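Local coordinates for nitronate monooxygenase family protein (Pseudomonas aeruginosa, PDB 4QIT) that uses FMN and molecular oxygen to oxidatively denitrify alkyl nitronates, with the toxin propionate 3-nitronate as its best and presumed physiological substrate, at residues L159-V171 against R190-I202. The protein carries 1 engineered substitution. Sequence-based numbering, arbitrary orientation.
Sequences LVCATTPEEAALV and RGVFEPERGDAAI
At the C-terminal mouth of the TIM barrel, where strand 157-162 turns into helix 165-173, Glu167 and Phe193 join the strand-helix turn to the long loop that follows strand 188-189. The Glu167 side chain lies over one face of the Phe193 ring, a CH-pi contact with Glu167 CG 3.8 Å from the Phe193 ring centroid, and its carboxylate runs on nearly parallel to the ring (planes 15° apart). Phe193 N gives OE2 of Glu167 an almost straight hydrogen bond (2.8 Å, 178°) from above the carboxylate plane. OE1 turns back to its own segment, accepting from Thr163 N and Thr163 OG1, so bonds at both oxygens fix the carboxylate's rotation. The ring's edge meets the backbone of the strand, Phe193 CE1 lying 3.3 Å from Cys161 O, while Leu170 CD1 packs 3.8 Å from Phe193 CD2. With chi1 at 69°, Thr163 sets CG2 beside its own backbone N, against the Gly191-Val192 peptide, and leaves OG1 for Glu167 and a water shared with Asp199 OD1. Arg190 grips the Asp199 carboxylate side-on, NE to OD2 and NH2 to OD1, in a salt bridge. Further along, Pro165 CD touches Ile202 CD1 at 4.0 Å. Gln182, a probable FMN ligand, accepts from Gly191 N, and the Cys161 side chain lies about 6 Å from the bound FMN, placing this junction beside the cofactor pocket, among the beta-alpha loops that form the active-site end of a TIM barrel.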
ATOM      1  N   LEU A 159      -3.810   3.969  23.230  1.00 11.78           N
ATOM      2  CA  LEU A 159      -3.352   3.932  21.841  1.00 11.21           C
ATOM      3  C   LEU A 159      -4.535   4.205  20.917  1.00 10.68           C
ATOM      4  O   LEU A 159      -5.661   3.803  21.214  1.00 11.53           O
ATOM      5  CB  LEU A 159      -2.781   2.559  21.482  1.00 11.65           C
ATOM      6  CG  LEU A 159      -1.707   1.891  22.346  1.00 18.34           C
ATOM      7  CD1 LEU A 159      -0.901   0.920  21.492  1.00 20.90           C
ATOM      8  CD2 LEU A 159      -0.793   2.880  23.027  1.00 24.10           C
ATOM      9  N   VAL A 160      -4.277   4.866  19.790  1.00 10.55           N
ATOM     10  CA  VAL A 160      -5.302   5.035  18.763  1.00 11.32           C
ATOM     11  C   VAL A 160      -4.707   4.754  17.391  1.00  8.24           C
ATOM     12  O   VAL A 160      -3.591   5.179  17.091  1.00 10.52           O
ATOM     13  CB  VAL A 160      -5.918   6.465  18.773  1.00 12.48           C
ATOM     14  CG1 VAL A 160      -7.068   6.560  17.767  1.00 11.91           C
ATOM     15  CG2 VAL A 160      -6.423   6.845  20.156  1.00 13.77           C
ATOM     16  N   CYS A 161      -5.445   4.025  16.561  1.00 10.68           N
ATOM     17  CA  CYS A 161      -5.013   3.747  15.200  1.00 11.11           C
ATOM     18  C   CYS A 161      -5.246   4.943  14.273  1.00 10.66           C
ATOM     19  O   CYS A 161      -6.282   5.627  14.363  1.00 11.57           O
ATOM     20  CB  CYS A 161      -5.787   2.542  14.680  1.00 10.46           C
ATOM     21  SG  CYS A 161      -5.392   2.087  13.002  1.00 13.67           S
ATOM     22  N   ALA A 162      -4.284   5.206  13.394  1.00  9.16           N
ATOM     23  CA  ALA A 162      -4.444   6.228  12.355  1.00 10.30           C
ATOM     24  C   ALA A 162      -3.903   5.700  11.038  1.00  9.74           C
ATOM     25  O   ALA A 162      -2.956   4.899  11.036  1.00 10.26           O
ATOM     26  CB  ALA A 162      -3.722   7.503  12.743  1.00 11.42           C
ATOM     27  N   THR A 163      -4.484   6.149   9.923  1.00  9.08           N
ATOM     28  CA  THR A 163      -4.039   5.708   8.596  1.00  8.56           C
ATOM     29  C   THR A 163      -3.352   6.804   7.791  1.00  9.77           C
ATOM     30  O   THR A 163      -2.837   6.541   6.710  1.00  9.29           O
ATOM     31  CB  THR A 163      -5.187   5.110   7.739  1.00  9.09           C
ATOM     32  OG1 THR A 163      -6.109   6.148   7.371  1.00  9.72           O
ATOM     33  CG2 THR A 163      -5.896   3.984   8.479  1.00  9.31           C
ATOM     34  N   THR A 164      -3.362   8.032   8.310  1.00  9.97           N
ATOM     35  CA  THR A 164      -2.781   9.173   7.599  1.00 10.72           C
ATOM     36  C   THR A 164      -2.177  10.130   8.607  1.00 10.96           C
ATOM     37  O   THR A 164      -2.540  10.099   9.783  1.00 11.21           O
ATOM     38  CB  THR A 164      -3.845   9.989   6.823  1.00 11.66           C
ATOM     39  OG1 THR A 164      -4.732  10.616   7.763  1.00 12.71           O
ATOM     40  CG2 THR A 164      -4.631   9.114   5.851  1.00 13.39           C
ATOM     41  N   PRO A 165      -1.277  11.006   8.146  1.00 11.11           N
ATOM     42  CA  PRO A 165      -0.759  12.070   9.017  1.00 11.25           C
ATOM     43  C   PRO A 165      -1.867  12.956   9.592  1.00 13.11           C
ATOM     44  O   PRO A 165      -1.755  13.402  10.743  1.00 13.92           O
ATOM     45  CB  PRO A 165       0.121  12.875   8.065  1.00 13.39           C
ATOM     46  CG  PRO A 165       0.644  11.842   7.105  1.00 13.61           C
ATOM     47  CD  PRO A 165      -0.539  10.937   6.869  1.00 11.29           C
ATOM     48  N   GLU A 166      -2.925  13.199   8.823  1.00 11.67           N
ATOM     49  CA  GLU A 166      -4.039  14.006   9.320  1.00 12.24           C
ATOM     50  C   GLU A 166      -4.752  13.299  10.479  1.00 14.90           C
ATOM     51  O   GLU A 166      -5.096  13.919  11.486  1.00 15.72           O
ATOM     52  CB  GLU A 166      -5.020  14.352   8.190  1.00 14.09           C
ATOM     53  CG  GLU A 166      -4.449  15.259   7.079  1.00 17.84           C
ATOM     54  CD  GLU A 166      -3.372  14.600   6.223  1.00 22.47           C
ATOM     55  OE1 GLU A 166      -3.358  13.352   6.098  1.00 18.34           O
ATOM     56  OE2 GLU A 166      -2.526  15.332   5.667  1.00 29.63           O
ATOM     57  N   GLU A 167      -4.958  11.990  10.353  1.00 11.15           N
ATOM     58  CA  GLU A 167      -5.559  11.239  11.445  1.00 12.97           C
ATOM     59  C   GLU A 167      -4.617  11.175  12.645  1.00 12.65           C
ATOM     60  O   GLU A 167      -5.064  11.237  13.791  1.00 12.24           O
ATOM     61  CB  GLU A 167      -5.998   9.845  10.970  1.00 10.52           C
ATOM     62  CG  GLU A 167      -7.232   9.915  10.063  1.00 12.40           C
ATOM     63  CD  GLU A 167      -7.549   8.605   9.366  1.00 12.13           C
ATOM     64  OE1 GLU A 167      -6.772   7.631   9.522  1.00 12.14           O
ATOM     65  OE2 GLU A 167      -8.572   8.548   8.646  1.00 12.66           O
ATOM     66  N   ALA A 168      -3.318  11.074  12.383  1.00 12.68           N
ATOM     67  CA  ALA A 168      -2.329  11.059  13.458  1.00 11.86           C
ATOM     68  C   ALA A 168      -2.349  12.374  14.245  1.00 14.38           C
ATOM     69  O   ALA A 168      -2.163  12.366  15.460  1.00 15.20           O
ATOM     70  CB  ALA A 168      -0.946  10.790  12.904  1.00 14.93           C
ATOM     71  N   ALA A 169      -2.592  13.489  13.556  1.00 14.85           N
ATOM     72  CA  ALA A 169      -2.699  14.787  14.230  1.00 17.75           C
ATOM     73  C   ALA A 169      -3.878  14.810  15.200  1.00 16.50           C
ATOM     74  O   ALA A 169      -3.803  15.411  16.278  1.00 17.84           O
ATOM     75  CB  ALA A 169      -2.819  15.907  13.210  1.00 16.28           C
ATOM     76  N   LEU A 170      -4.967  14.153  14.817  1.00 15.02           N
ATOM     77  CA  LEU A 170      -6.144  14.066  15.676  1.00 15.17           C
ATOM     78  C   LEU A 170      -5.868  13.167  16.881  1.00 16.24           C
ATOM     79  O   LEU A 170      -6.357  13.422  17.985  1.00 17.25           O
ATOM     80  CB  LEU A 170      -7.362  13.573  14.882  1.00 16.30           C
ATOM     81  CG  LEU A 170      -7.815  14.478  13.732  1.00 15.16           C
ATOM     82  CD1 LEU A 170      -8.947  13.854  12.912  1.00 18.07           C
ATOM     83  CD2 LEU A 170      -8.244  15.834  14.277  1.00 19.56           C
ATOM     84  N   VAL A 171      -5.072  12.119  16.679  1.00 15.33           N
ATOM     85  CA  VAL A 171      -4.688  11.258  17.787  1.00 15.96           C
ATOM     86  C   VAL A 171      -3.845  12.041  18.785  1.00 16.96           C
ATOM     87  O   VAL A 171      -4.017  11.902  20.004  1.00 17.25           O
ATOM     88  CB  VAL A 171      -3.931  10.016  17.281  1.00 14.25           C
ATOM     89  CG1 VAL A 171      -3.296   9.236  18.440  1.00 14.18           C
ATOM     90  CG2 VAL A 171      -4.884   9.137  16.507  1.00 14.86           C
ATOM     91  N   ARG A 190     -10.085  -1.277   7.856  1.00  9.96           N
ATOM     92  CA  ARG A 190      -9.229  -0.099   7.762  1.00 10.39           C
ATOM     93  C   ARG A 190      -9.605   0.937   8.822  1.00 10.03           C
ATOM     94  O   ARG A 190     -10.779   1.199   9.061  1.00 11.03           O
ATOM     95  CB  ARG A 190      -9.269   0.501   6.360  1.00 10.85           C
ATOM     96  CG  ARG A 190      -8.531  -0.400   5.379  1.00 14.70           C
ATOM     97  CD  ARG A 190      -8.122   0.244   4.082  1.00 16.41           C
ATOM     98  NE  ARG A 190      -7.475   1.558   4.196  1.00 13.06           N
ATOM     99  CZ  ARG A 190      -6.265   1.812   4.692  1.00 12.74           C
ATOM    100  NH1 ARG A 190      -5.505   0.856   5.208  1.00 16.33           N
ATOM    101  NH2 ARG A 190      -5.813   3.057   4.670  1.00 11.50           N
ATOM    102  N   GLY A 191      -8.596   1.534   9.448  1.00  9.69           N
ATOM    103  CA  GLY A 191      -8.831   2.469  10.538  1.00 12.31           C
ATOM    104  C   GLY A 191      -9.215   3.871  10.106  1.00 12.02           C
ATOM    105  O   GLY A 191      -9.142   4.796  10.915  1.00 12.55           O
ATOM    106  N   VAL A 192      -9.616   4.040   8.845  1.00  9.42           N
ATOM    107  CA  VAL A 192      -9.986   5.348   8.302  1.00 10.53           C
ATOM    108  C   VAL A 192     -11.092   6.007   9.128  1.00 11.78           C
ATOM    109  O   VAL A 192     -12.119   5.380   9.408  1.00 10.17           O
ATOM    110  CB  VAL A 192     -10.462   5.222   6.844  1.00  9.20           C
ATOM    111  CG1 VAL A 192     -10.872   6.603   6.302  1.00 11.22           C
ATOM    112  CG2 VAL A 192      -9.385   4.605   5.974  1.00 10.75           C
ATOM    113  N   PHE A 193     -10.879   7.260   9.533  1.00 11.22           N
ATOM    114  CA  PHE A 193     -11.834   7.941  10.416  1.00 11.35           C
ATOM    115  C   PHE A 193     -13.147   8.258   9.701  1.00 12.56           C
ATOM    116  O   PHE A 193     -14.230   8.002  10.238  1.00 13.65           O
ATOM    117  CB  PHE A 193     -11.251   9.255  10.965  1.00 11.31           C
ATOM    118  CG  PHE A 193     -10.244   9.087  12.082  1.00 12.22           C
ATOM    119  CD1 PHE A 193      -9.559   7.894  12.279  1.00 14.95           C
ATOM    120  CD2 PHE A 193      -9.969  10.158  12.929  1.00 12.90           C
ATOM    121  CE1 PHE A 193      -8.629   7.767  13.312  1.00 13.46           C
ATOM    122  CE2 PHE A 193      -9.047  10.038  13.961  1.00 15.35           C
ATOM    123  CZ  PHE A 193      -8.372   8.835  14.150  1.00 15.54           C
ATOM    124  N   GLU A 194     -13.030   8.831   8.505  1.00 12.97           N
ATOM    125  CA  GLU A 194     -14.181   9.313   7.748  1.00 14.38           C
ATOM    126  C   GLU A 194     -14.087   8.803   6.325  1.00 14.56           C
ATOM    127  O   GLU A 194     -13.613   9.509   5.436  1.00 14.31           O
ATOM    128  CB  GLU A 194     -14.206  10.849   7.751  1.00 17.77           C
ATOM    129  CG  GLU A 194     -14.360  11.460   9.139  1.00 19.57           C
ATOM    130  CD  GLU A 194     -14.374  12.974   9.125  1.00 26.59           C
ATOM    131  OE1 GLU A 194     -13.344  13.583   8.764  1.00 25.42           O
ATOM    132  OE2 GLU A 194     -15.420  13.555   9.474  1.00 30.15           O
ATOM    133  N   PRO A 195     -14.506   7.553   6.104  1.00 13.14           N
ATOM    134  CA  PRO A 195     -14.300   6.955   4.781  1.00 16.00           C
ATOM    135  C   PRO A 195     -15.086   7.653   3.671  1.00 13.03           C
ATOM    136  O   PRO A 195     -14.737   7.497   2.509  1.00 14.09           O
ATOM    137  CB  PRO A 195     -14.741   5.493   4.960  1.00 18.25           C
ATOM    138  CG  PRO A 195     -15.444   5.422   6.286  1.00 15.24           C
ATOM    139  CD  PRO A 195     -15.014   6.599   7.107  1.00 15.37           C
ATOM    140  N   GLU A 196     -16.107   8.431   4.022  1.00 13.92           N
ATOM    141  CA  GLU A 196     -16.843   9.194   3.012  1.00 15.66           C
ATOM    142  C   GLU A 196     -15.968  10.253   2.339  1.00 17.63           C
ATOM    143  O   GLU A 196     -16.295  10.739   1.254  1.00 19.61           O
ATOM    144  CB  GLU A 196     -18.100   9.835   3.615  1.00 20.30           C
ATOM    145  CG  GLU A 196     -17.831  10.914   4.647  1.00 22.33           C
ATOM    146  CD  GLU A 196     -17.734  10.375   6.062  1.00 21.39           C
ATOM    147  OE1 GLU A 196     -17.486   9.162   6.238  1.00 20.40           O
ATOM    148  OE2 GLU A 196     -17.919  11.170   7.008  1.00 28.73           O
ATOM    149  N   ARG A 197     -14.862  10.611   2.982  1.00 16.52           N
ATOM    150  CA  ARG A 197     -13.906  11.553   2.386  1.00 17.73           C
ATOM    151  C   ARG A 197     -12.887  10.866   1.492  1.00 19.76           C
ATOM    152  O   ARG A 197     -12.031  11.525   0.893  1.00 22.62           O
ATOM    153  CB  ARG A 197     -13.188  12.355   3.470  1.00 20.40           C
ATOM    154  CG  ARG A 197     -14.141  13.152   4.328  1.00 23.30           C
ATOM    155  CD  ARG A 197     -13.425  14.123   5.236  1.00 32.82           C
ATOM    156  NE  ARG A 197     -14.377  15.072   5.808  1.00 38.68           N
ATOM    157  CZ  ARG A 197     -14.075  15.990   6.720  1.00 43.41           C
ATOM    158  NH1 ARG A 197     -12.835  16.095   7.180  1.00 41.96           N
ATOM    159  NH2 ARG A 197     -15.018  16.805   7.172  1.00 40.49           N
ATOM    160  N   GLY A 198     -12.982   9.545   1.400  1.00 16.54           N
ATOM    161  CA  GLY A 198     -12.042   8.765   0.619  1.00 17.15           C
ATOM    162  C   GLY A 198     -11.034   8.055   1.506  1.00 16.74           C
ATOM    163  O   GLY A 198     -11.125   8.105   2.735  1.00 16.53           O
ATOM    164  N   ASP A 199     -10.076   7.385   0.871  1.00 17.13           N
ATOM    165  CA  ASP A 199      -9.048   6.635   1.585  1.00 15.49           C
ATOM    166  C   ASP A 199      -7.722   6.876   0.878  1.00 15.15           C
ATOM    167  O   ASP A 199      -7.543   6.444  -0.258  1.00 14.45           O
ATOM    168  CB  ASP A 199      -9.384   5.141   1.559  1.00 15.78           C
ATOM    169  CG  ASP A 199      -8.494   4.308   2.466  1.00 15.65           C
ATOM    170  OD1 ASP A 199      -7.444   4.795   2.957  1.00 13.63           O
ATOM    171  OD2 ASP A 199      -8.847   3.122   2.684  1.00 19.11           O
ATOM    172  N   ALA A 200      -6.791   7.557   1.547  1.00 12.65           N
ATOM    173  CA  ALA A 200      -5.480   7.825   0.947  1.00 11.67           C
ATOM    174  C   ALA A 200      -4.700   6.526   0.694  1.00 10.89           C
ATOM    175  O   ALA A 200      -3.783   6.502  -0.131  1.00 10.83           O
ATOM    176  CB  ALA A 200      -4.670   8.756   1.836  1.00 12.26           C
ATOM    177  N   ALA A 201      -5.055   5.461   1.420  1.00 10.37           N
ATOM    178  CA  ALA A 201      -4.462   4.136   1.202  1.00 10.79           C
ATOM    179  C   ALA A 201      -2.924   4.172   1.147  1.00  8.38           C
ATOM    180  O   ALA A 201      -2.294   3.744   0.171  1.00  9.01           O
ATOM    181  CB  ALA A 201      -5.052   3.502  -0.061  1.00 12.38           C
ATOM    182  N   ILE A 202      -2.333   4.694   2.219  1.00  8.12           N
ATOM    183  CA  ILE A 202      -0.886   4.830   2.328  1.00  8.05           C
ATOM    184  C   ILE A 202      -0.259   3.525   2.821  1.00  7.50           C
ATOM    185  O   ILE A 202      -0.750   2.910   3.783  1.00  8.30           O
ATOM    186  CB  ILE A 202      -0.526   5.965   3.302  1.00  7.57           C
ATOM    187  CG1 ILE A 202      -1.214   7.268   2.876  1.00  8.36           C
ATOM    188  CG2 ILE A 202       0.977   6.146   3.387  1.00 10.18           C
ATOM    189  CD1 ILE A 202      -1.032   8.401   3.869  1.00 11.47           C
TER
HETATM  190  O   HOH W   1      -8.450   4.075  13.428  1.00 12.16           O
HETATM  191  O   HOH W   2      -4.082   5.770   4.385  1.00 12.13           O
HETATM  192  O   HOH W   3      -6.609   6.706   4.648  1.00 14.46           O
HETATM  193  O   HOH W   4     -10.658  10.030   7.589  1.00 14.40           O